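Local coordinates for protein transcriptional regulator, putative (Vibrio cholerae O1 biovar eltor str. N16961, PDB 3BJN) that probably acts as a DNA-binding transcriptional regulator of the IclR family, represented by its C-terminal domain, which belongs to the GAF-like clan, at residues N150-R153 / I154-H157; A75-P78 / A79-E83; K84-Y88 / F89-P93; F102-I105 / R106-G109. All blocks are in the same frame, centred on the assembly; numbering follows the deposited sequence. Where two conformers were deposited one is given.

Interaction 1 (N150-R153 / I154-H157)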
loop_
_atom_site.group_PDB
_atom_site.type_symbol
_atom_site.label_atom_id
_atom_site.label_comp_id
_atom_site.label_asym_id
_atom_site.label_seq_id
_atom_site.Cartn_x
_atom_site.Cartn_y
_atom_site.Cartn_z
ATOM N N ASN A 150 -0.701 -16.453 7.590
ATOM C CA ASN A 150 -0.383 -15.310 8.486
ATOM C C ASN A 150 -1.225 -14.076 8.214
ATOM O O ASN A 150 -0.818 -12.942 8.530
ATOM C CB ASN A 150 1.101 -14.937 8.382
ATOM C CG ASN A 150 2.000 -16.014 8.914
ATOM O OD1 ASN A 150 2.165 -16.140 10.121
ATOM N ND2 ASN A 150 2.561 -16.833 8.012
ATOM N N LYS A 151 -2.402 -14.277 7.621
ATOM C CA LYS A 151 -3.153 -13.117 7.130
ATOM C C LYS A 151 -3.557 -12.118 8.230
ATOM O O LYS A 151 -3.282 -10.898 8.109
ATOM C CB LYS A 151 -4.367 -13.605 6.334
ATOM C CG LYS A 151 -5.019 -12.491 5.566
ATOM C CD LYS A 151 -6.187 -13.020 4.749
ATOM C CE LYS A 151 -6.904 -11.879 4.075
ATOM N NZ LYS A 151 -8.186 -12.375 3.480
ATOM N N GLN A 152 -4.175 -12.613 9.311
ATOM C CA GLN A 152 -4.632 -11.722 10.380
ATOM C C GLN A 152 -3.431 -11.047 11.055
ATOM O O GLN A 152 -3.493 -9.857 11.391
ATOM C CB GLN A 152 -5.478 -12.497 11.403
ATOM C CG GLN A 152 -5.843 -11.696 12.673
ATOM C CD GLN A 152 -6.979 -10.690 12.485
ATOM O OE1 GLN A 152 -7.209 -10.167 11.389
ATOM N NE2 GLN A 152 -7.681 -10.401 13.582
ATOM N N ARG A 153 -2.348 -11.800 11.232
ATOM C CA ARG A 153 -1.122 -11.240 11.805
ATOM C C ARG A 153 -0.597 -10.078 10.967
ATOM O O ARG A 153 -0.282 -9.019 11.492
ATOM C CB ARG A 153 -0.059 -12.346 11.865
ATOM C CG ARG A 153 1.359 -11.902 12.207
ATOM C CD ARG A 153 2.272 -13.092 12.006
ATOM N NE ARG A 153 3.649 -12.889 12.483
ATOM C CZ ARG A 153 4.613 -13.791 12.340
ATOM N NH1 ARG A 153 5.820 -13.542 12.848
ATOM N NH2 ARG A 153 4.379 -14.944 11.716
ATOM N N ILE A 154 -0.498 -10.273 9.664
ATOM C CA ILE A 154 -0.013 -9.197 8.787
ATOM C C ILE A 154 -0.949 -8.002 8.787
ATOM O O ILE A 154 -0.503 -6.867 8.916
ATOM C CB ILE A 154 0.256 -9.736 7.381
ATOM C CG1 ILE A 154 1.411 -10.764 7.475
ATOM C CG2 ILE A 154 0.588 -8.567 6.417
ATOM C CD1 ILE A 154 1.563 -11.628 6.192
ATOM N N ILE A 155 -2.254 -8.257 8.645
ATOM C CA ILE A 155 -3.244 -7.146 8.713
ATOM C C ILE A 155 -3.064 -6.311 10.000
ATOM O O ILE A 155 -2.934 -5.098 9.952
ATOM C CB ILE A 155 -4.666 -7.727 8.616
ATOM C CG1 ILE A 155 -4.907 -8.286 7.207
ATOM C CG2 ILE A 155 -5.744 -6.666 9.044
ATOM C CD1 ILE A 155 -6.165 -9.156 7.119
ATOM N N LEU A 156 -3.027 -6.975 11.157
ATOM C CA LEU A 156 -2.924 -6.225 12.417
ATOM C C LEU A 156 -1.617 -5.417 12.471
ATOM O O LEU A 156 -1.624 -4.243 12.856
ATOM C CB LEU A 156 -3.092 -7.143 13.631
ATOM C CG LEU A 156 -4.535 -7.654 13.776
ATOM C CD1 LEU A 156 -4.529 -8.689 14.882
ATOM C CD2 LEU A 156 -5.575 -6.538 14.067
ATOM N N HIS A 157 -0.492 -6.015 12.062
ATOM C CA HIS A 157 0.769 -5.298 12.134
ATOM C C HIS A 157 0.857 -4.141 11.120
ATOM O O HIS A 157 1.442 -3.088 11.407
ATOM C CB HIS A 157 1.954 -6.264 11.940
ATOM C CG HIS A 157 2.262 -7.105 13.146
ATOM N ND1 HIS A 157 2.373 -6.580 14.424
ATOM C CD2 HIS A 157 2.522 -8.431 13.253
ATOM C CE1 HIS A 157 2.673 -7.568 15.269
ATOM N NE2 HIS A 157 2.810 -8.685 14.575
HETATM O O HOH W 1 3.397 -11.356 15.002
#
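The guanidinium of Arg153 and the imidazole of His157, one turn apart on helix 144-163 of the IclR C-terminal domain, are not stacked; their planes stand 62° apart, and each has a polar partner at its edge. Asn150 OD1 lies in the guanidinium plane, 3.0 Å from Arg153 NH2, although the donor hangs well above the plane of the Asn150 amide. At the imidazole edge, again in plane, a water lies 2.8 Å from His157 NE2, and the same water accepts a weak bond from Arg153 NE. Three positions are fixed elsewhere: Asn150 ND2 donates to Arg146 O, Arg153 NH1 reaches Gln25 O on helix 12-26, and His157 ND1 pairs with Gln160 OE1. The extended Arg153 chain, with CG anti to the backbone N (chi1 170°), carries the guanidinium back toward Asn150 while its CG lies 3.8 Å from His157 CD2. Underneath, helical bonds join Ile154 N to Asn150 O and Ile155 N to Lys151 O. Ile154 and Ile155 face inward onto Ile124 of strand 121-130, Lys151 CG reaching over to the buried Ile155 CD1 at 3.9 Å. On the exposed side, the amide end of Gln152 crosses Leu156 at a slant, Gln152 NE2 3.8 Å from Leu156 CD1.

Interaction 2 (A75-P78 / A79-E83)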
loop_
_atom_site.group_PDB
_atom_site.type_symbol
_atom_site.label_atom_id
_atom_site.label_comp_id
_atom_site.label_asym_id
_atom_site.label_seq_id
_atom_site.Cartn_x
_atom_site.Cartn_y
_atom_site.Cartn_z
ATOM N N ALA A 75 -9.064 4.638 -2.341
ATOM C CA ALA A 75 -10.237 4.676 -1.440
ATOM C C ALA A 75 -10.234 5.889 -0.501
ATOM O O ALA A 75 -11.304 6.406 -0.137
ATOM C CB ALA A 75 -10.347 3.399 -0.619
ATOM N N TYR A 76 -9.043 6.326 -0.099
ATOM C CA TYR A 76 -8.918 7.358 0.948
ATOM C C TYR A 76 -8.617 8.772 0.467
ATOM O O TYR A 76 -8.802 9.732 1.233
ATOM C CB TYR A 76 -7.897 6.942 2.019
ATOM C CG TYR A 76 -8.450 5.971 3.029
ATOM C CD1 TYR A 76 -8.414 4.602 2.806
ATOM C CD2 TYR A 76 -9.035 6.433 4.214
ATOM C CE1 TYR A 76 -8.937 3.692 3.757
ATOM C CE2 TYR A 76 -9.550 5.551 5.155
ATOM C CZ TYR A 76 -9.493 4.188 4.929
ATOM O OH TYR A 76 -10.017 3.352 5.901
HETATM N N MSE A 77 -8.131 8.909 -0.768
HETATM C CA MSE A 77 -7.976 10.238 -1.372
HETATM C C MSE A 77 -9.357 10.850 -1.709
HETATM O O MSE A 77 -10.372 10.156 -1.678
HETATM C CB MSE A 77 -7.101 10.158 -2.630
HETATM C CG MSE A 77 -7.751 9.415 -3.752
HETATM SE SE MSE A 77 -6.608 9.468 -5.353
HETATM C CE MSE A 77 -4.965 8.715 -4.590
ATOM N N PRO A 78 -9.400 12.159 -2.033
ATOM C CA PRO A 78 -10.658 12.776 -2.456
ATOM C C PRO A 78 -11.244 12.080 -3.677
ATOM O O PRO A 78 -10.500 11.664 -4.583
ATOM C CB PRO A 78 -10.231 14.200 -2.807
ATOM C CG PRO A 78 -9.066 14.446 -1.878
ATOM C CD PRO A 78 -8.306 13.146 -2.007
ATOM N N ALA A 79 -12.565 11.946 -3.685
ATOM C CA ALA A 79 -13.266 11.296 -4.793
ATOM C C ALA A 79 -12.870 11.817 -6.168
ATOM O O ALA A 79 -12.646 11.020 -7.087
ATOM C CB ALA A 79 -14.766 11.416 -4.604
ATOM N N ALA A 80 -12.815 13.143 -6.320
ATOM C CA ALA A 80 -12.517 13.773 -7.608
ATOM C C ALA A 80 -11.165 13.333 -8.146
ATOM O O ALA A 80 -11.017 13.099 -9.350
ATOM C CB ALA A 80 -12.555 15.268 -7.476
ATOM N N ARG A 81 -10.194 13.241 -7.237
ATOM C CA ARG A 81 -8.833 12.841 -7.564
ATOM C C ARG A 81 -8.854 11.383 -8.030
ATOM O O ARG A 81 -8.338 11.042 -9.102
ATOM C CB ARG A 81 -7.940 13.001 -6.333
ATOM C CG ARG A 81 -6.455 12.813 -6.588
ATOM C CD ARG A 81 -5.638 12.886 -5.276
ATOM N NE ARG A 81 -4.216 12.631 -5.520
ATOM C CZ ARG A 81 -3.237 12.688 -4.613
ATOM N NH1 ARG A 81 -3.476 13.006 -3.337
ATOM N NH2 ARG A 81 -1.990 12.431 -4.996
ATOM N N CYS A 82 -9.465 10.531 -7.209
ATOM C CA CYS A 82 -9.608 9.114 -7.511
ATOM C C CYS A 82 -10.263 8.908 -8.901
ATOM O O CYS A 82 -9.790 8.099 -9.698
ATOM C CB CYS A 82 -10.414 8.409 -6.410
ATOM S SG CYS A 82 -10.916 6.736 -6.854
ATOM N N GLU A 83 -11.313 9.674 -9.193
ATOM C CA GLU A 83 -12.011 9.555 -10.479
ATOM C C GLU A 83 -11.110 9.888 -11.671
ATOM O O GLU A 83 -11.106 9.158 -12.682
ATOM C CB GLU A 83 -13.295 10.407 -10.486
ATOM C CG GLU A 83 -14.311 9.897 -9.463
ATOM C CD GLU A 83 -15.400 10.922 -9.155
ATOM O OE1 GLU A 83 -15.414 12.020 -9.765
ATOM O OE2 GLU A 83 -16.248 10.619 -8.298
#
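Met77, a selenomethionine here, fills the turn between helices 67-76 and 79-88, and its selenium is wedged against the first turn of the second helix. This is the tight part: Met77 SE is 3.6 Å from Cys82 N, while Met77 CG packs on Cys82 CB at 3.9 Å. Met77 CG stands between its own backbone N and carbonyl carbon (chi1 68°), a crowded position that turns the chain in under the helix start. Pro78 is the N-cap residue, and its carbonyl accepts the first regular helical bond of helix 79-88: Cys82 N gives a nearly straight bond of 3.0 Å to Pro78 O, and Arg81 N adds a weak, strongly bent one. The outer side is looser. Pro78, Ala79 and Ala80 are exposed, and Arg81 was modelled in two conformers; in one of them its extended side chain crosses Met77 at about a right angle, with Arg81 CD 3.6 Å from Met77 SE. Inward, Met77 meets Leu64 and Cys82 meets Phe102. Ala75 also packs on Phe102 and Ile105, and Tyr76 reaches Pro127 and Met129, so the end of helix 67-76 lies between helix 96-108 and strand 121-130, with the turn leading off it into helix 79-88.

Interaction 3 (K84-Y88 / F89-P93)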
loop_
_atom_site.group_PDB
_atom_site.type_symbol
_atom_site.label_atom_id
_atom_site.label_comp_id
_atom_site.label_asym_id
_atom_site.label_seq_id
_atom_site.Cartn_x
_atom_site.Cartn_y
_atom_site.Cartn_z
ATOM N N LYS A 84 -10.317 10.951 -11.544
ATOM C CA LYS A 84 -9.385 11.366 -12.609
ATOM C C LYS A 84 -8.382 10.266 -12.917
ATOM O O LYS A 84 -8.029 10.008 -14.084
ATOM C CB LYS A 84 -8.613 12.631 -12.196
ATOM C CG LYS A 84 -9.408 13.916 -12.252
ATOM C CD LYS A 84 -8.498 15.064 -11.868
ATOM C CE LYS A 84 -9.235 16.378 -11.947
ATOM N NZ LYS A 84 -8.418 17.440 -11.309
ATOM N N ILE A 85 -7.898 9.619 -11.859
ATOM C CA ILE A 85 -6.898 8.595 -12.019
ATOM C C ILE A 85 -7.516 7.372 -12.699
ATOM O O ILE A 85 -6.988 6.868 -13.670
ATOM C CB ILE A 85 -6.258 8.215 -10.649
ATOM C CG1 ILE A 85 -5.439 9.403 -10.143
ATOM C CG2 ILE A 85 -5.374 6.999 -10.795
ATOM C CD1 ILE A 85 -5.025 9.289 -8.664
ATOM N N LEU A 86 -8.660 6.917 -12.203
ATOM C CA LEU A 86 -9.273 5.702 -12.758
ATOM C C LEU A 86 -9.655 5.956 -14.229
ATOM O O LEU A 86 -9.486 5.067 -15.073
ATOM C CB LEU A 86 -10.495 5.283 -11.939
ATOM C CG LEU A 86 -10.149 4.598 -10.605
ATOM C CD1 LEU A 86 -11.432 4.115 -9.967
ATOM C CD2 LEU A 86 -9.195 3.448 -10.797
ATOM N N ARG A 87 -10.176 7.156 -14.522
ATOM C CA ARG A 87 -10.553 7.471 -15.921
ATOM C C ARG A 87 -9.335 7.477 -16.860
ATOM O O ARG A 87 -9.402 7.067 -18.041
ATOM C CB ARG A 87 -11.353 8.774 -16.029
ATOM C CG ARG A 87 -12.736 8.654 -15.359
ATOM C CD ARG A 87 -13.765 9.644 -15.841
ATOM N NE ARG A 87 -15.096 9.212 -15.386
ATOM C CZ ARG A 87 -15.737 9.709 -14.329
ATOM N NH1 ARG A 87 -15.188 10.681 -13.599
ATOM N NH2 ARG A 87 -16.933 9.228 -14.002
ATOM N N TYR A 88 -8.208 7.972 -16.367
ATOM C CA TYR A 88 -6.994 7.908 -17.173
ATOM C C TYR A 88 -6.654 6.470 -17.552
ATOM O O TYR A 88 -6.277 6.194 -18.673
ATOM C CB TYR A 88 -5.839 8.502 -16.392
ATOM C CG TYR A 88 -4.508 8.307 -17.058
ATOM C CD1 TYR A 88 -4.228 8.931 -18.280
ATOM C CD2 TYR A 88 -3.518 7.513 -16.479
ATOM C CE1 TYR A 88 -2.968 8.787 -18.904
ATOM C CE2 TYR A 88 -2.261 7.345 -17.091
ATOM C CZ TYR A 88 -2.001 7.998 -18.309
ATOM O OH TYR A 88 -0.751 7.825 -18.895
ATOM N N PHE A 89 -6.812 5.542 -16.609
ATOM C CA PHE A 89 -6.496 4.150 -16.883
ATOM C C PHE A 89 -7.650 3.391 -17.543
ATOM O O PHE A 89 -7.593 2.161 -17.660
ATOM C CB PHE A 89 -6.079 3.468 -15.585
ATOM C CG PHE A 89 -4.727 3.899 -15.099
ATOM C CD1 PHE A 89 -3.584 3.727 -15.906
ATOM C CD2 PHE A 89 -4.584 4.507 -13.841
ATOM C CE1 PHE A 89 -2.315 4.154 -15.472
ATOM C CE2 PHE A 89 -3.299 4.900 -13.385
ATOM C CZ PHE A 89 -2.178 4.743 -14.204
ATOM N N GLY A 90 -8.707 4.098 -17.935
ATOM C CA GLY A 90 -9.794 3.488 -18.710
ATOM C C GLY A 90 -10.814 2.719 -17.875
ATOM O O GLY A 90 -11.603 1.935 -18.399
ATOM N N GLU A 91 -10.825 2.990 -16.579
ATOM C CA GLU A 91 -11.792 2.412 -15.664
ATOM C C GLU A 91 -12.932 3.386 -15.461
ATOM O O GLU A 91 -12.750 4.604 -15.573
ATOM C CB GLU A 91 -11.139 2.104 -14.316
ATOM C CG GLU A 91 -10.029 1.055 -14.375
ATOM C CD GLU A 91 -10.535 -0.366 -14.720
ATOM O OE1 GLU A 91 -11.615 -0.783 -14.237
ATOM O OE2 GLU A 91 -9.826 -1.068 -15.472
ATOM N N ASP A 92 -14.114 2.830 -15.197
ATOM C CA ASP A 92 -15.307 3.617 -14.909
ATOM C C ASP A 92 -15.492 3.595 -13.399
ATOM O O ASP A 92 -15.926 2.584 -12.845
ATOM C CB ASP A 92 -16.527 3.032 -15.637
ATOM C CG ASP A 92 -17.836 3.768 -15.312
ATOM O OD1 ASP A 92 -17.835 4.696 -14.473
ATOM O OD2 ASP A 92 -18.878 3.411 -15.914
ATOM N N PRO A 93 -15.169 4.718 -12.730
ATOM C CA PRO A 93 -15.182 4.729 -11.257
ATOM C C PRO A 93 -16.582 4.542 -10.647
ATOM O O PRO A 93 -16.695 4.186 -9.472
ATOM C CB PRO A 93 -14.616 6.110 -10.910
ATOM C CG PRO A 93 -14.892 6.959 -12.110
ATOM C CD PRO A 93 -14.758 6.023 -13.292
HETATM O O HOH W 2 -17.902 7.237 -15.692
#
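Helix 79-88 ends in a Schellman motif: Glu91 N bonds back to Leu86 O at 2.9 Å and Gly90 N to Arg87 O at 3.1 Å, with Gly90 at positive phi (81°) as the C' residue. Before that reversal, Phe89 N still makes its helical bond to Ile85 O. The rings of Tyr88 and Phe89 form a T-shaped pair, the edge of Tyr88 directed at the face of Phe89, planes 62° apart. Tyr88 CD2 stands over the centre of the Phe89 ring, 3.6 Å above its plane. Tyr88 CG is anti to the backbone N (chi1 172°), which swings its ring across the Phe89 ring; Tyr88 also stacks with Tyr38. Phe89 lies side by side with Ile85, Phe89 CE2 3.9 Å from Ile85 CG2. After the turn, the chain folds back over the helix: the side chains of Leu86 and Pro93 pass in opposite directions, Leu86 CD1 3.9 Å from Pro93 CB, and Leu86 also packs on Trp98, whose NE1 bonds Glu91 OE1. Pro93 CG sits over the centre of one face of the Arg87 guanidinium. At that group's edge, in plane, a water accepts from Arg87 NH2 at 2.8 Å and donates to Asp92 OD1 at 2.8 Å.

Interaction 4 (F102-I105 / R106-G109)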
loop_
_atom_site.group_PDB
_atom_site.type_symbol
_atom_site.label_atom_id
_atom_site.label_comp_id
_atom_site.label_asym_id
_atom_site.label_seq_id
_atom_site.Cartn_x
_atom_site.Cartn_y
_atom_site.Cartn_z
ATOM N N PHE A 102 -14.093 0.184 -2.608
ATOM C CA PHE A 102 -13.706 1.332 -1.784
ATOM C C PHE A 102 -14.470 1.393 -0.470
ATOM O O PHE A 102 -13.882 1.693 0.569
ATOM C CB PHE A 102 -13.852 2.652 -2.526
ATOM C CG PHE A 102 -12.993 2.766 -3.752
ATOM C CD1 PHE A 102 -11.727 2.166 -3.812
ATOM C CD2 PHE A 102 -13.439 3.508 -4.836
ATOM C CE1 PHE A 102 -10.926 2.288 -4.968
ATOM C CE2 PHE A 102 -12.657 3.637 -5.970
ATOM C CZ PHE A 102 -11.393 3.039 -6.036
ATOM N N GLU A 103 -15.769 1.097 -0.514
ATOM C CA GLU A 103 -16.580 1.063 0.714
ATOM C C GLU A 103 -16.079 -0.018 1.671
ATOM O O GLU A 103 -15.954 0.214 2.884
ATOM C CB GLU A 103 -18.062 0.857 0.399
ATOM C CG GLU A 103 -18.735 2.084 -0.234
ATOM C CD GLU A 103 -20.006 1.728 -0.991
ATOM O OE1 GLU A 103 -20.564 0.639 -0.758
ATOM O OE2 GLU A 103 -20.449 2.539 -1.834
ATOM N N LYS A 104 -15.776 -1.200 1.130
ATOM C CA LYS A 104 -15.223 -2.295 1.935
ATOM C C LYS A 104 -13.907 -1.876 2.589
ATOM O O LYS A 104 -13.682 -2.096 3.776
ATOM C CB LYS A 104 -15.010 -3.523 1.057
ATOM C CG LYS A 104 -14.422 -4.724 1.776
ATOM C CD LYS A 104 -13.826 -5.711 0.773
ATOM C CE LYS A 104 -13.526 -7.047 1.453
ATOM N NZ LYS A 104 -13.197 -8.140 0.485
ATOM N N ILE A 105 -13.031 -1.262 1.797
ATOM C CA ILE A 105 -11.757 -0.805 2.325
ATOM C C ILE A 105 -11.924 0.215 3.461
ATOM O O ILE A 105 -11.289 0.084 4.510
ATOM C CB ILE A 105 -10.870 -0.241 1.190
ATOM C CG1 ILE A 105 -10.479 -1.382 0.247
ATOM C CG2 ILE A 105 -9.651 0.482 1.772
ATOM C CD1 ILE A 105 -9.835 -0.906 -1.037
ATOM N N ARG A 106 -12.796 1.207 3.266
ATOM C CA ARG A 106 -13.021 2.229 4.294
ATOM C C ARG A 106 -13.657 1.660 5.567
ATOM O O ARG A 106 -13.369 2.129 6.671
ATOM C CB ARG A 106 -13.828 3.404 3.716
ATOM C CG ARG A 106 -12.996 4.187 2.708
ATOM C CD ARG A 106 -13.672 5.446 2.263
ATOM N NE ARG A 106 -14.887 5.160 1.515
ATOM C CZ ARG A 106 -15.049 5.346 0.204
ATOM N NH1 ARG A 106 -14.075 5.828 -0.557
ATOM N NH2 ARG A 106 -16.220 5.056 -0.349
ATOM N N ARG A 107 -14.462 0.614 5.416
ATOM C CA ARG A 107 -15.076 -0.100 6.547
ATOM C C ARG A 107 -13.995 -0.844 7.349
ATOM O O ARG A 107 -13.986 -0.825 8.588
ATOM C CB ARG A 107 -16.118 -1.089 5.998
ATOM C CG ARG A 107 -16.783 -2.053 6.979
ATOM C CD ARG A 107 -17.570 -3.122 6.202
ATOM N NE ARG A 107 -18.249 -2.542 5.039
ATOM C CZ ARG A 107 -18.335 -3.117 3.837
ATOM N NH1 ARG A 107 -18.963 -2.496 2.851
ATOM N NH2 ARG A 107 -17.801 -4.311 3.615
ATOM N N HIS A 108 -13.070 -1.483 6.646
ATOM C CA HIS A 108 -12.039 -2.303 7.315
ATOM C C HIS A 108 -10.805 -1.517 7.778
ATOM O O HIS A 108 -10.140 -1.890 8.763
ATOM C CB HIS A 108 -11.612 -3.441 6.386
ATOM C CG HIS A 108 -12.619 -4.539 6.290
ATOM N ND1 HIS A 108 -13.445 -4.698 5.199
ATOM C CD2 HIS A 108 -12.963 -5.509 7.167
ATOM C CE1 HIS A 108 -14.238 -5.735 5.397
ATOM N NE2 HIS A 108 -13.969 -6.242 6.584
ATOM N N GLY A 109 -10.488 -0.452 7.033
ATOM C CA GLY A 109 -9.293 0.363 7.257
ATOM C C GLY A 109 -8.027 -0.156 6.582
ATOM O O GLY A 109 -6.919 0.351 6.812
#
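His108 bonds twice to a single acceptor, the carbonyl of Lys104, near the C-terminal end of helix 96-108. Its backbone N makes the regular helical bond to Lys104 O at 3.0 Å, and its ring ND1 adds a second at 3.0 Å, so this oxygen is held by two donors. The ring bond is bent, at 142°, with ND1 well above the carbonyl plane and the oxygen somewhat out of the imidazole plane. It implies a proton on ND1 in this model. The same nitrogen lies 3.6 Å from Lys104 CG, whose aliphatic chain runs obliquely by the ring.

One turn back, Phe102 O accepts from Arg106 N at 2.9 Å, and the Arg106 side chain, bent at chi3 (-66°), curls back so that a face of its guanidinium comes over that same oxygen. The charged end finds its acceptor elsewhere: Arg106 NH1 donates to Ala75 O at the end of helix 67-76. Arg107 likewise folds its guanidinium face onto Lys104 CA, while Arg107 N bonds to Glu103 O. The Glu103 carboxylate makes no ion pair with either arginine; OE2 stays 5.1 Å from Arg106 NH2, though the opposite charges may still attract weakly. Gly109 N closes the last turn on Ile105 O at 2.7 Å.

With Phe102 and Ile105 buried against helix 67-76 and the charged residues outside, this is the end of an amphipathic helix, stopped by Gly109 at positive phi just before strand 111-114 of the IclR C-terminal fold.

In the fold
Interactions 2, 3 and 4 form one helical cluster, whereas interaction 1 lies on the terminal helix 144-163, its centre about 26 Å from that of interaction 2 and on the opposite side of the chain's centre. Interactions 2 and 3 start and finish helix 79-88 and meet where Met77 packs on Ile85. Phe102 joins them to interaction 4 by touching both Cys82 and Leu86. All four mix buried and exposed residues. Interactions 2, 3 and 4 lie at helix ends, interaction 1 alone within a helix. Beyond the backbone bonds, the side chains differ: selenium and aromatic packing in 2 and 3, an amide, a guanidinium and water beside buried isoleucines in 1, a histidine on a carbonyl in 4.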